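Local coordinates for protein putative mandelate racemase (Bordetella bronchiseptica, PDB 3OZY) that is of unknown function but binds magnesium and m-xylarate, and probably abstracts a proton next to a carboxylate as its enolase-superfamily relatives do, at residues E254-T258 against R259-N263; Q190-G193 against A194-I198; T15-E19 against R20-E24; Q124-Y127 against Q128-G132; Q204-R208 against H209-A213. All blocks are in the same frame, centred on the assembly; numbering follows the deposited sequence.

In the fold
The five contacts follow one another along the chain, and none nests in or crosses another. Contact 3 comes first, in the turn that carries strand 5-16 of the N-terminal domain toward the short strand 24-25. Contact 4 is the short helix 126-129, reached soon after helix 102-122. The others belong to the beta/alpha barrel. Contact 2 closes the loop from helix 178-192 into strand 197-201; contact 5 starts helix 208-220 after the same strand; contact 1 leads from strand 249-252 into helix 258-267. Contacts 1 and 5 touch, N255 packing on Q204, while contacts 4 and 5 lie on opposite sides of the chain's centre, about 40 Å apart between centres.

Contact 1. Residues E254-T258 against R259-N263; sequences ENLYT and RNAFN. With MG (magnesium ion), chain C.
L256, Y257 and T258 fold against A261, F262 and N260 in a strand-to-helix loop of the beta/alpha barrel, the loop that also supplies a magnesium ligand. At its start stands E254, turned away from the helix. Its OE2 binds the magnesium ion at 2.2 Å, and its other oxygen, OE1, accepts a hydrogen bond from one of the three waters on the metal. D201 and E227 complete the six ligands.

Two residues on, L256 faces the first turn of the helix. Its CB lies 3.8 Å from A261 CB and equally 3.8 Å from CZ of F262, whose ring it meets at a slant. H99 of the second subunit packs on L256 and Y257. The Y257 side chain runs the other way, its hydroxyl bonded to Y56, but its backbone O sits 3.4 Å from A261 CB.

T258 then makes the turn with a positive phi of 69°. Its OG1 lies between its own backbone N and carbonyl carbon (chi1 82°), which puts it 2.6 Å from Y257 O and 3.0 Å from N260 OD1. The single hydroxyl proton can serve either acceptor. On the carbonyl side, T258 O takes the bond from A261 N at 3.2 Å, bent to 136° at the hydrogen, and the edge of the F262 ring brings CD2 to 3.2 Å from that same T258 O, near the ring plane.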
# COMPACT_ATOMS: atom_id res chain seq x y z
N GLU A 254 -12.94 -0.63 -3.28
CA GLU A 254 -12.04 -0.70 -4.43
C GLU A 254 -10.62 -0.25 -4.08
O GLU A 254 -9.67 -0.67 -4.74
CB GLU A 254 -12.57 0.07 -5.62
CG GLU A 254 -12.39 1.56 -5.52
CD GLU A 254 -13.26 2.28 -6.52
OE1 GLU A 254 -12.73 3.06 -7.33
OE2 GLU A 254 -14.48 2.04 -6.49
N ASN A 255 -10.48 0.57 -3.05
CA ASN A 255 -9.17 1.10 -2.69
C ASN A 255 -8.66 0.61 -1.33
O ASN A 255 -7.70 1.15 -0.80
CB ASN A 255 -9.16 2.63 -2.82
CG ASN A 255 -9.20 3.06 -4.27
OD1 ASN A 255 -8.37 2.62 -5.07
ND2 ASN A 255 -10.16 3.90 -4.62
N LEU A 256 -9.32 -0.42 -0.81
CA LEU A 256 -8.89 -1.13 0.40
C LEU A 256 -8.37 -2.49 -0.01
O LEU A 256 -8.87 -3.10 -0.94
CB LEU A 256 -10.07 -1.29 1.36
CG LEU A 256 -10.64 0.00 1.92
CD1 LEU A 256 -11.94 -0.31 2.64
CD2 LEU A 256 -9.63 0.65 2.85
N TYR A 257 -7.35 -2.96 0.70
CA TYR A 257 -6.60 -4.14 0.27
C TYR A 257 -6.55 -5.23 1.34
O TYR A 257 -6.24 -4.94 2.51
CB TYR A 257 -5.18 -3.74 -0.12
CG TYR A 257 -5.14 -2.85 -1.34
CD1 TYR A 257 -5.02 -3.39 -2.61
CD2 TYR A 257 -5.24 -1.46 -1.22
CE1 TYR A 257 -5.01 -2.59 -3.74
CE2 TYR A 257 -5.23 -0.64 -2.35
CZ TYR A 257 -5.11 -1.22 -3.60
OH TYR A 257 -5.09 -0.44 -4.75
N THR A 258 -6.79 -6.46 0.91
CA THR A 258 -6.79 -7.67 1.75
C THR A 258 -7.94 -7.72 2.73
O THR A 258 -8.59 -6.70 3.03
CB THR A 258 -5.46 -7.92 2.53
OG1 THR A 258 -5.46 -7.14 3.74
CG2 THR A 258 -4.22 -7.63 1.68
N ARG A 259 -8.17 -8.91 3.27
CA ARG A 259 -9.21 -9.08 4.27
C ARG A 259 -8.93 -8.25 5.53
O ARG A 259 -9.85 -7.97 6.30
CB ARG A 259 -9.35 -10.55 4.64
CG ARG A 259 -8.22 -11.09 5.49
CD ARG A 259 -8.33 -12.61 5.57
NE ARG A 259 -7.92 -13.24 4.31
CZ ARG A 259 -8.01 -14.55 4.07
NH1 ARG A 259 -8.54 -15.37 4.97
NH2 ARG A 259 -7.59 -15.03 2.91
N ASN A 260 -7.67 -7.87 5.74
CA ASN A 260 -7.32 -7.11 6.94
C ASN A 260 -7.98 -5.74 6.96
O ASN A 260 -8.41 -5.26 8.02
CB ASN A 260 -5.80 -6.95 7.03
CG ASN A 260 -5.09 -8.27 6.99
OD1 ASN A 260 -4.33 -8.57 6.06
ND2 ASN A 260 -5.33 -9.08 8.00
N ALA A 261 -8.06 -5.09 5.80
CA ALA A 261 -8.70 -3.78 5.72
C ALA A 261 -10.17 -3.89 6.08
O ALA A 261 -10.71 -3.09 6.86
CB ALA A 261 -8.56 -3.21 4.31
N PHE A 262 -10.83 -4.89 5.51
CA PHE A 262 -12.26 -5.06 5.73
C PHE A 262 -12.58 -5.48 7.16
O PHE A 262 -13.60 -5.07 7.72
CB PHE A 262 -12.87 -5.97 4.66
CG PHE A 262 -12.72 -5.40 3.29
CD1 PHE A 262 -13.62 -4.45 2.81
CD2 PHE A 262 -11.63 -5.73 2.51
CE1 PHE A 262 -13.45 -3.89 1.55
CE2 PHE A 262 -11.45 -5.16 1.25
CZ PHE A 262 -12.36 -4.23 0.77
N ASN A 263 -11.70 -6.26 7.77
CA ASN A 263 -11.86 -6.63 9.17
C ASN A 263 -11.84 -5.39 10.05
O ASN A 263 -12.64 -5.25 10.97
CB ASN A 263 -10.77 -7.62 9.59
CG ASN A 263 -10.83 -7.96 11.06
OD1 ASN A 263 -9.93 -7.60 11.83
ND2 ASN A 263 -11.88 -8.65 11.46
MG MG C . -16.15 3.26 -7.10
O HOH W 1 -14.64 4.39 -8.54
O HOH W 2 -15.38 4.85 -5.74
O HOH W 3 -16.72 2.04 -9.05

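Contact 2. Residues Q190-G193 against A194-I198; sequences QRVG and ADVEI
V192 and V196 meet across the loop that ends helix 178-192 and leads into strand 197-201, the return half of a beta-alpha-beta unit in the barrel. The contact between them is apolar. V192 CG2 comes to 3.8 Å from V196 CB, and the two side chains cross at about a right angle, branch against branch. The V192 torsion explains which methyl does the work: chi1 of -58° sets CG1 anti to the carbonyl carbon and leaves CG2 between the backbone N and that carbon, where it faces V196. Farther along, the same V192 CG2 grazes I198 CD1 at 4.4 Å, a looser touch near the start of the strand. Helix 152-164 covers this patch, with L159 against both V192 and I198, and V163 against V196.

The backbone between the two valines is shaped by G193. It is the residue where the chain leaves the helix, and its positive phi of 81° would press a side chain against the carbonyl O of V192.

Polar links come from the surroundings. R189, one turn back on the helix, gives NH1 to both G193 O and V196 O, so one guanidinium nitrogen ties the glycine to the residue that precedes the strand. On the outer side of the loop, where A194 and D195 are exposed, a water joins the last helical carbonyl to the next turn. It donates to V192 O at 2.6 Å and accepts from D195 N at 2.9 Å, spanning the gap between those two backbone atoms.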
# COMPACT_ATOMS: atom_id res chain seq x y z
N GLN A 190 -37.23 10.79 -10.11
CA GLN A 190 -38.52 11.17 -10.67
C GLN A 190 -38.74 10.52 -12.03
O GLN A 190 -39.84 10.07 -12.35
CB GLN A 190 -38.63 12.69 -10.78
CG GLN A 190 -39.99 13.16 -11.26
CD GLN A 190 -40.13 14.67 -11.20
OE1 GLN A 190 -39.18 15.41 -11.47
NE2 GLN A 190 -41.32 15.14 -10.85
N ARG A 191 -37.69 10.46 -12.83
CA ARG A 191 -37.79 9.92 -14.18
C ARG A 191 -38.09 8.41 -14.20
O ARG A 191 -38.95 7.96 -14.95
CB ARG A 191 -36.51 10.21 -14.97
CG ARG A 191 -36.53 9.72 -16.42
CD ARG A 191 -37.43 10.59 -17.30
NE ARG A 191 -36.88 11.93 -17.45
CZ ARG A 191 -35.92 12.24 -18.32
NH1 ARG A 191 -35.41 11.31 -19.11
NH2 ARG A 191 -35.46 13.48 -18.39
N VAL A 192 -37.39 7.64 -13.37
CA VAL A 192 -37.50 6.19 -13.45
C VAL A 192 -38.47 5.52 -12.48
O VAL A 192 -38.85 4.37 -12.68
CB VAL A 192 -36.12 5.50 -13.35
CG1 VAL A 192 -35.21 6.01 -14.45
CG2 VAL A 192 -35.50 5.71 -11.97
N GLY A 193 -38.87 6.24 -11.44
CA GLY A 193 -39.75 5.68 -10.44
C GLY A 193 -39.01 4.82 -9.44
O GLY A 193 -37.78 4.79 -9.41
N ALA A 194 -39.77 4.09 -8.63
CA ALA A 194 -39.20 3.38 -7.48
C ALA A 194 -38.55 2.02 -7.79
O ALA A 194 -37.83 1.48 -6.95
CB ALA A 194 -40.26 3.22 -6.39
N ASP A 195 -38.79 1.47 -8.97
CA ASP A 195 -38.37 0.10 -9.27
C ASP A 195 -36.95 -0.05 -9.82
O ASP A 195 -36.50 -1.16 -10.11
CB ASP A 195 -39.37 -0.58 -10.22
CG ASP A 195 -40.69 -0.90 -9.54
OD1 ASP A 195 -40.71 -0.99 -8.30
OD2 ASP A 195 -41.70 -1.06 -10.26
N VAL A 196 -36.25 1.07 -9.96
CA VAL A 196 -34.87 1.04 -10.43
C VAL A 196 -33.98 1.45 -9.28
O VAL A 196 -34.24 2.46 -8.62
CB VAL A 196 -34.68 2.01 -11.61
CG1 VAL A 196 -33.21 2.12 -12.00
CG2 VAL A 196 -35.54 1.56 -12.81
N GLU A 197 -32.93 0.68 -9.01
CA GLU A 197 -32.01 1.03 -7.92
C GLU A 197 -31.03 2.09 -8.38
O GLU A 197 -30.47 1.99 -9.48
CB GLU A 197 -31.25 -0.19 -7.39
CG GLU A 197 -32.14 -1.31 -6.83
CD GLU A 197 -32.86 -0.95 -5.53
OE1 GLU A 197 -32.56 0.10 -4.91
OE2 GLU A 197 -33.71 -1.75 -5.11
N ILE A 198 -30.83 3.11 -7.55
CA ILE A 198 -29.88 4.15 -7.85
C ILE A 198 -28.79 4.14 -6.80
O ILE A 198 -29.06 4.29 -5.60
CB ILE A 198 -30.55 5.55 -7.92
CG1 ILE A 198 -31.62 5.58 -9.02
CG2 ILE A 198 -29.52 6.63 -8.17
CD1 ILE A 198 -32.46 6.85 -9.03
O HOH W 4 -39.94 2.32 -11.48

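Contact 3. Residues T15-E19 against R20-E24; sequences TPIPE and RMRVE
P18 O accepts M21 N at 2.8 Å and E19 O accepts R22 N at 3.3 Å, two successive three-residue bonds that wind the chain from P18 to R22 through a short 3-10 turn. Both carbonyls are approached from above their planes.

Under the turn, the buried I17 supplies the apolar floor. Its CG2 stands anti to the backbone N and reaches M21 C at 3.7 Å, close to where the chain bends off into R22. P18 is partly exposed, and NH2 of the extended R20 passes its CB at 3.6 Å; the guanidinium comes in obliquely.

R22 folds back along E19. Its chain is extended from CG to NE, and CD passes close to E19 O, while E19 CG covers one face of the guanidinium near its rim. The carboxylate does not pair with it directly. E19 OE2 is 4.5 Å from R22 NH2 and well out of the guanidinium plane, and a water fills in between, donating to E19 OE2 at 2.8 Å and accepting from R22 NH2 at 3.0 Å. A second water lies in the guanidinium plane, accepts from R22 NE at 2.7 Å and is placed to donate a hydrogen bond to I17 O.

Strand 5-16 enters this turn, with T15 still bonded to R33 of the neighbouring strand, and strand 24-25 leaves it. A connection at this place in the N-terminal domain probably corresponds to the 20s loop that borders the active site in relatives of the enolase superfamily.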
# COMPACT_ATOMS: atom_id res chain seq x y z
N THR A 15 -5.74 1.42 -24.76
CA THR A 15 -6.78 1.66 -25.77
C THR A 15 -7.28 3.10 -25.64
O THR A 15 -7.40 3.62 -24.53
CB THR A 15 -7.96 0.68 -25.65
OG1 THR A 15 -8.63 0.86 -24.39
CG2 THR A 15 -7.48 -0.76 -25.74
N PRO A 16 -7.57 3.75 -26.77
CA PRO A 16 -7.91 5.18 -26.72
C PRO A 16 -9.36 5.44 -26.34
O PRO A 16 -10.20 4.53 -26.37
CB PRO A 16 -7.63 5.65 -28.15
CG PRO A 16 -7.83 4.43 -28.99
CD PRO A 16 -7.41 3.26 -28.15
N ILE A 17 -9.64 6.68 -25.98
CA ILE A 17 -11.00 7.13 -25.68
C ILE A 17 -11.24 8.40 -26.49
O ILE A 17 -10.47 9.34 -26.38
CB ILE A 17 -11.18 7.48 -24.17
CG1 ILE A 17 -10.78 6.31 -23.26
CG2 ILE A 17 -12.63 7.88 -23.91
CD1 ILE A 17 -10.76 6.69 -21.75
N PRO A 18 -12.31 8.43 -27.30
CA PRO A 18 -12.61 9.69 -28.00
C PRO A 18 -12.74 10.82 -26.99
O PRO A 18 -13.31 10.61 -25.92
CB PRO A 18 -13.95 9.40 -28.68
CG PRO A 18 -13.93 7.92 -28.91
CD PRO A 18 -13.26 7.36 -27.67
N GLU A 19 -12.20 11.99 -27.32
CA GLU A 19 -12.16 13.11 -26.40
C GLU A 19 -13.51 13.37 -25.73
O GLU A 19 -13.57 13.58 -24.51
CB GLU A 19 -11.67 14.38 -27.12
CG GLU A 19 -11.15 15.48 -26.21
CD GLU A 19 -12.22 16.47 -25.79
OE1 GLU A 19 -13.31 16.51 -26.40
OE2 GLU A 19 -11.94 17.24 -24.84
N ARG A 20 -14.59 13.36 -26.51
CA ARG A 20 -15.90 13.67 -25.96
C ARG A 20 -16.43 12.60 -25.01
O ARG A 20 -17.32 12.86 -24.20
CB ARG A 20 -16.91 13.86 -27.10
CG ARG A 20 -17.29 12.57 -27.79
CD ARG A 20 -18.01 12.84 -29.10
NE ARG A 20 -18.32 11.60 -29.79
CZ ARG A 20 -17.46 10.92 -30.53
NH1 ARG A 20 -17.82 9.79 -31.11
NH2 ARG A 20 -16.22 11.39 -30.69
N MET A 21 -15.89 11.38 -25.13
CA MET A 21 -16.34 10.24 -24.34
C MET A 21 -15.54 10.06 -23.05
O MET A 21 -15.80 9.14 -22.26
CB MET A 21 -16.28 8.94 -25.16
CG MET A 21 -17.19 8.91 -26.37
SD MET A 21 -18.93 9.13 -25.95
CE MET A 21 -19.23 7.67 -24.94
N ARG A 22 -14.56 10.93 -22.83
CA ARG A 22 -13.83 10.93 -21.56
C ARG A 22 -14.83 11.31 -20.49
O ARG A 22 -15.68 12.18 -20.69
CB ARG A 22 -12.72 11.97 -21.57
CG ARG A 22 -11.63 11.73 -22.56
CD ARG A 22 -10.77 12.96 -22.60
NE ARG A 22 -9.51 12.72 -23.26
CZ ARG A 22 -8.53 13.61 -23.34
NH1 ARG A 22 -7.40 13.29 -23.95
NH2 ARG A 22 -8.69 14.82 -22.81
N VAL A 23 -14.72 10.65 -19.34
CA VAL A 23 -15.55 11.02 -18.19
C VAL A 23 -14.67 11.33 -16.99
O VAL A 23 -13.52 10.87 -16.93
CB VAL A 23 -16.59 9.92 -17.84
CG1 VAL A 23 -17.64 9.79 -18.95
CG2 VAL A 23 -15.91 8.59 -17.55
N GLU A 24 -15.19 12.13 -16.07
CA GLU A 24 -14.45 12.50 -14.87
C GLU A 24 -15.26 12.17 -13.62
O GLU A 24 -16.47 12.36 -13.57
CB GLU A 24 -14.11 14.00 -14.88
CG GLU A 24 -13.13 14.41 -13.77
CD GLU A 24 -12.58 15.83 -13.94
OE1 GLU A 24 -12.90 16.50 -14.94
OE2 GLU A 24 -11.80 16.27 -13.07
O HOH W 5 -8.82 10.41 -24.46
O HOH W 6 -11.26 16.34 -22.27

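Contact 4. Residues Q124-Y127 against Q128-G132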
# COMPACT_ATOMS: atom_id res chain seq x y z
N GLN A 124 -13.02 -26.89 -16.47
CA GLN A 124 -14.20 -26.43 -15.74
C GLN A 124 -14.18 -24.91 -15.59
O GLN A 124 -13.12 -24.33 -15.36
CB GLN A 124 -14.23 -27.05 -14.34
CG GLN A 124 -14.43 -28.55 -14.31
CD GLN A 124 -15.84 -28.95 -14.68
OE1 GLN A 124 -16.77 -28.16 -14.57
NE2 GLN A 124 -15.99 -30.18 -15.15
N PRO A 125 -15.36 -24.26 -15.67
CA PRO A 125 -15.46 -22.84 -15.35
C PRO A 125 -15.10 -22.61 -13.88
O PRO A 125 -15.38 -23.47 -13.05
CB PRO A 125 -16.95 -22.53 -15.54
CG PRO A 125 -17.52 -23.68 -16.28
CD PRO A 125 -16.67 -24.86 -15.97
N ILE A 126 -14.49 -21.47 -13.58
CA ILE A 126 -14.13 -21.19 -12.19
C ILE A 126 -15.32 -21.31 -11.25
O ILE A 126 -15.19 -21.87 -10.16
CB ILE A 126 -13.43 -19.83 -12.07
CG1 ILE A 126 -12.01 -19.93 -12.65
CG2 ILE A 126 -13.35 -19.39 -10.61
CD1 ILE A 126 -11.37 -18.58 -12.97
N TYR A 127 -16.50 -20.82 -11.65
CA TYR A 127 -17.62 -20.86 -10.71
C TYR A 127 -17.96 -22.29 -10.30
O TYR A 127 -18.46 -22.51 -9.20
CB TYR A 127 -18.86 -20.12 -11.24
CG TYR A 127 -19.59 -20.79 -12.38
CD1 TYR A 127 -20.49 -21.83 -12.14
CD2 TYR A 127 -19.40 -20.38 -13.69
CE1 TYR A 127 -21.17 -22.44 -13.17
CE2 TYR A 127 -20.08 -20.99 -14.74
CZ TYR A 127 -20.95 -22.02 -14.47
OH TYR A 127 -21.64 -22.64 -15.50
N GLN A 128 -17.69 -23.28 -11.16
CA GLN A 128 -17.94 -24.67 -10.78
C GLN A 128 -17.00 -25.16 -9.69
O GLN A 128 -17.40 -25.92 -8.81
CB GLN A 128 -17.88 -25.61 -11.99
CG GLN A 128 -19.03 -25.42 -12.97
CD GLN A 128 -20.38 -25.89 -12.43
OE1 GLN A 128 -20.57 -26.09 -11.23
NE2 GLN A 128 -21.34 -26.07 -13.34
N LEU A 129 -15.74 -24.72 -9.75
CA LEU A 129 -14.76 -25.06 -8.72
C LEU A 129 -15.14 -24.48 -7.37
O LEU A 129 -14.84 -25.06 -6.33
CB LEU A 129 -13.37 -24.53 -9.11
CG LEU A 129 -12.84 -24.83 -10.51
CD1 LEU A 129 -11.45 -24.21 -10.70
CD2 LEU A 129 -12.81 -26.32 -10.77
N LEU A 130 -15.80 -23.32 -7.40
CA LEU A 130 -16.19 -22.59 -6.18
C LEU A 130 -17.49 -23.08 -5.58
O LEU A 130 -18.13 -22.37 -4.80
CB LEU A 130 -16.31 -21.10 -6.50
CG LEU A 130 -15.07 -20.48 -7.13
CD1 LEU A 130 -15.31 -19.00 -7.39
CD2 LEU A 130 -13.84 -20.70 -6.27
N GLY A 131 -17.91 -24.29 -5.95
CA GLY A 131 -19.13 -24.85 -5.40
C GLY A 131 -20.35 -24.65 -6.28
O GLY A 131 -21.47 -24.96 -5.88
N GLY A 132 -20.14 -24.13 -7.48
CA GLY A 132 -21.24 -23.92 -8.42
C GLY A 132 -22.06 -22.67 -8.14
O GLY A 132 -21.77 -21.90 -7.22
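Y127 and G132 close a Schellman motif that ends the short helix 126-129, one face of which is packed hard and the other left to solvent. On the tight side I126 and L130 lie alongside each other, pointing the same way, with I126 CG2 3.8 Å from L130 CD1. W115 covers both, while I284 lies on I126 and L288 on L130, so this pair lies between helices 102-122 and 284-296. Y127 is buried as well. Its CG lies between its own N and carbonyl carbon (chi1 71°), bringing the ring beside Q128. The hydroxyl is bonded to Q357 outside the turn, and G132 CA sits at the ring edge.

The loose side belongs to Q124 and Q128. The Q128 side chain is folded at chi2 and runs next to the Y127 ring, its CD 3.6 Å from Y127 CE1 with the amide tilted 31° from the ring plane. Q124 OE1 only brushes Q128 CB at 3.8 Å, the two amides standing nearly square to each other.

In the backbone, P125 sits at the N-cap and its O receives Q128 N at 3.0 Å. G131, with positive phi, turns the chain back at the other end, helped by a weak bond from G131 N to Q128 O. The final bond is firmer: G132 N reaches Y127 O at 2.9 Å, in the plane of that carbonyl.

Contact 5. Residues Q204-R208 against H209-A213; sequences QSLGR and HDALA. With ACY (acetic acid), chain G.
The imidazole of H209 meets R208 only obliquely, CG lying 4.0 Å from R208 C, and no flat group here stacks on another. The R208 guanidinium is carried away on an extended chain to a salt bridge of NE with D234. These residues form the N-terminal end of helix 208-220, with G207 at the N-cap, just after a strand of the beta/alpha barrel. The third flat group, the carboxyl of an acetic acid molecule probably left from crystallisation, sits beside this helix end. Its OXT accepts R208 N at 2.8 Å and also touches R208 CG at 3.4 Å. The partial positive charge expected at a helix start would suit a bound carboxylate.

The D210 carboxylate is the fourth. One water, accepting from G207 N at 2.9 Å and donating to D210 OD2 at 2.6 Å, links the N-cap residue to the acid three positions on, where a capping box would use a direct bond.

Below, L206 faces the helix from the loop. Its CG is anti to the carbonyl carbon (chi1 -58°), and with chi2 at 169° the methyls then point at the helix: CD1 to 4.1 Å from A211 CA, and CD2 toward D210 CB, crossing that side chain at about a right angle. A211 also packs on L241 and L230, so this apolar side is covered by the next helix and loop.

The first turn is closed by main-chain bonds, one of them from L212 N to R208 O. The other runs from A211 N to G207 O at 2.9 Å. A211 CB lies 3.3 Å from the same G207 O.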
# COMPACT_ATOMS: atom_id res chain seq x y z
N GLN A 204 -14.33 9.17 -2.68
CA GLN A 204 -13.59 9.72 -1.54
C GLN A 204 -13.54 11.24 -1.50
O GLN A 204 -12.66 11.82 -0.87
CB GLN A 204 -12.14 9.19 -1.50
CG GLN A 204 -11.96 7.70 -1.65
CD GLN A 204 -10.50 7.29 -1.50
OE1 GLN A 204 -9.87 7.55 -0.47
NE2 GLN A 204 -9.94 6.65 -2.52
N SER A 205 -14.50 11.89 -2.16
CA SER A 205 -14.43 13.33 -2.40
C SER A 205 -14.98 14.21 -1.30
O SER A 205 -14.80 15.43 -1.35
CB SER A 205 -15.17 13.70 -3.69
OG SER A 205 -14.52 13.15 -4.81
N LEU A 206 -15.70 13.64 -0.35
CA LEU A 206 -16.39 14.45 0.65
C LEU A 206 -15.75 14.33 2.02
O LEU A 206 -15.16 13.29 2.35
CB LEU A 206 -17.85 14.01 0.77
CG LEU A 206 -18.65 14.09 -0.53
CD1 LEU A 206 -19.99 13.39 -0.35
CD2 LEU A 206 -18.85 15.55 -0.96
N GLY A 207 -15.89 15.38 2.81
CA GLY A 207 -15.63 15.31 4.24
C GLY A 207 -16.86 14.82 4.99
O GLY A 207 -17.93 14.66 4.40
N ARG A 208 -16.71 14.60 6.29
CA ARG A 208 -17.78 13.99 7.07
C ARG A 208 -19.09 14.78 7.06
O ARG A 208 -20.16 14.20 6.91
CB ARG A 208 -17.34 13.79 8.52
CG ARG A 208 -16.26 12.75 8.70
CD ARG A 208 -15.77 12.79 10.13
NE ARG A 208 -14.79 11.75 10.43
CZ ARG A 208 -14.28 11.56 11.64
NH1 ARG A 208 -14.65 12.35 12.65
NH2 ARG A 208 -13.40 10.59 11.83
N HIS A 209 -19.00 16.09 7.24
CA HIS A 209 -20.22 16.89 7.35
C HIS A 209 -20.97 17.00 6.04
O HIS A 209 -22.19 16.86 6.02
CB HIS A 209 -19.90 18.23 8.00
CG HIS A 209 -19.34 18.06 9.37
ND1 HIS A 209 -17.99 17.94 9.60
CD2 HIS A 209 -19.96 17.84 10.55
CE1 HIS A 209 -17.79 17.70 10.89
NE2 HIS A 209 -18.97 17.63 11.49
N ASP A 210 -20.24 17.20 4.95
CA ASP A 210 -20.87 17.19 3.64
C ASP A 210 -21.43 15.81 3.32
O ASP A 210 -22.47 15.69 2.68
CB ASP A 210 -19.89 17.62 2.54
CG ASP A 210 -19.60 19.12 2.56
OD1 ASP A 210 -20.42 19.90 3.08
OD2 ASP A 210 -18.54 19.52 2.02
N ALA A 211 -20.76 14.75 3.76
CA ALA A 211 -21.27 13.40 3.54
C ALA A 211 -22.56 13.16 4.34
O ALA A 211 -23.49 12.53 3.83
CB ALA A 211 -20.22 12.35 3.89
N LEU A 212 -22.63 13.66 5.57
CA LEU A 212 -23.86 13.57 6.34
C LEU A 212 -25.00 14.32 5.66
O LEU A 212 -26.14 13.84 5.62
CB LEU A 212 -23.64 14.10 7.76
CG LEU A 212 -22.88 13.16 8.70
CD1 LEU A 212 -22.29 13.94 9.88
CD2 LEU A 212 -23.78 12.03 9.19
N ALA A 213 -24.71 15.50 5.12
CA ALA A 213 -25.73 16.27 4.42
C ALA A 213 -26.18 15.50 3.18
O ALA A 213 -27.39 15.42 2.90
CB ALA A 213 -25.20 17.64 4.04
C ACY G . -13.35 15.61 7.43
O ACY G . -13.90 16.65 7.85
OXT ACY G . -13.98 14.64 6.99
CH3 ACY G . -11.86 15.51 7.44
O HOH W 7 -16.50 17.95 1.53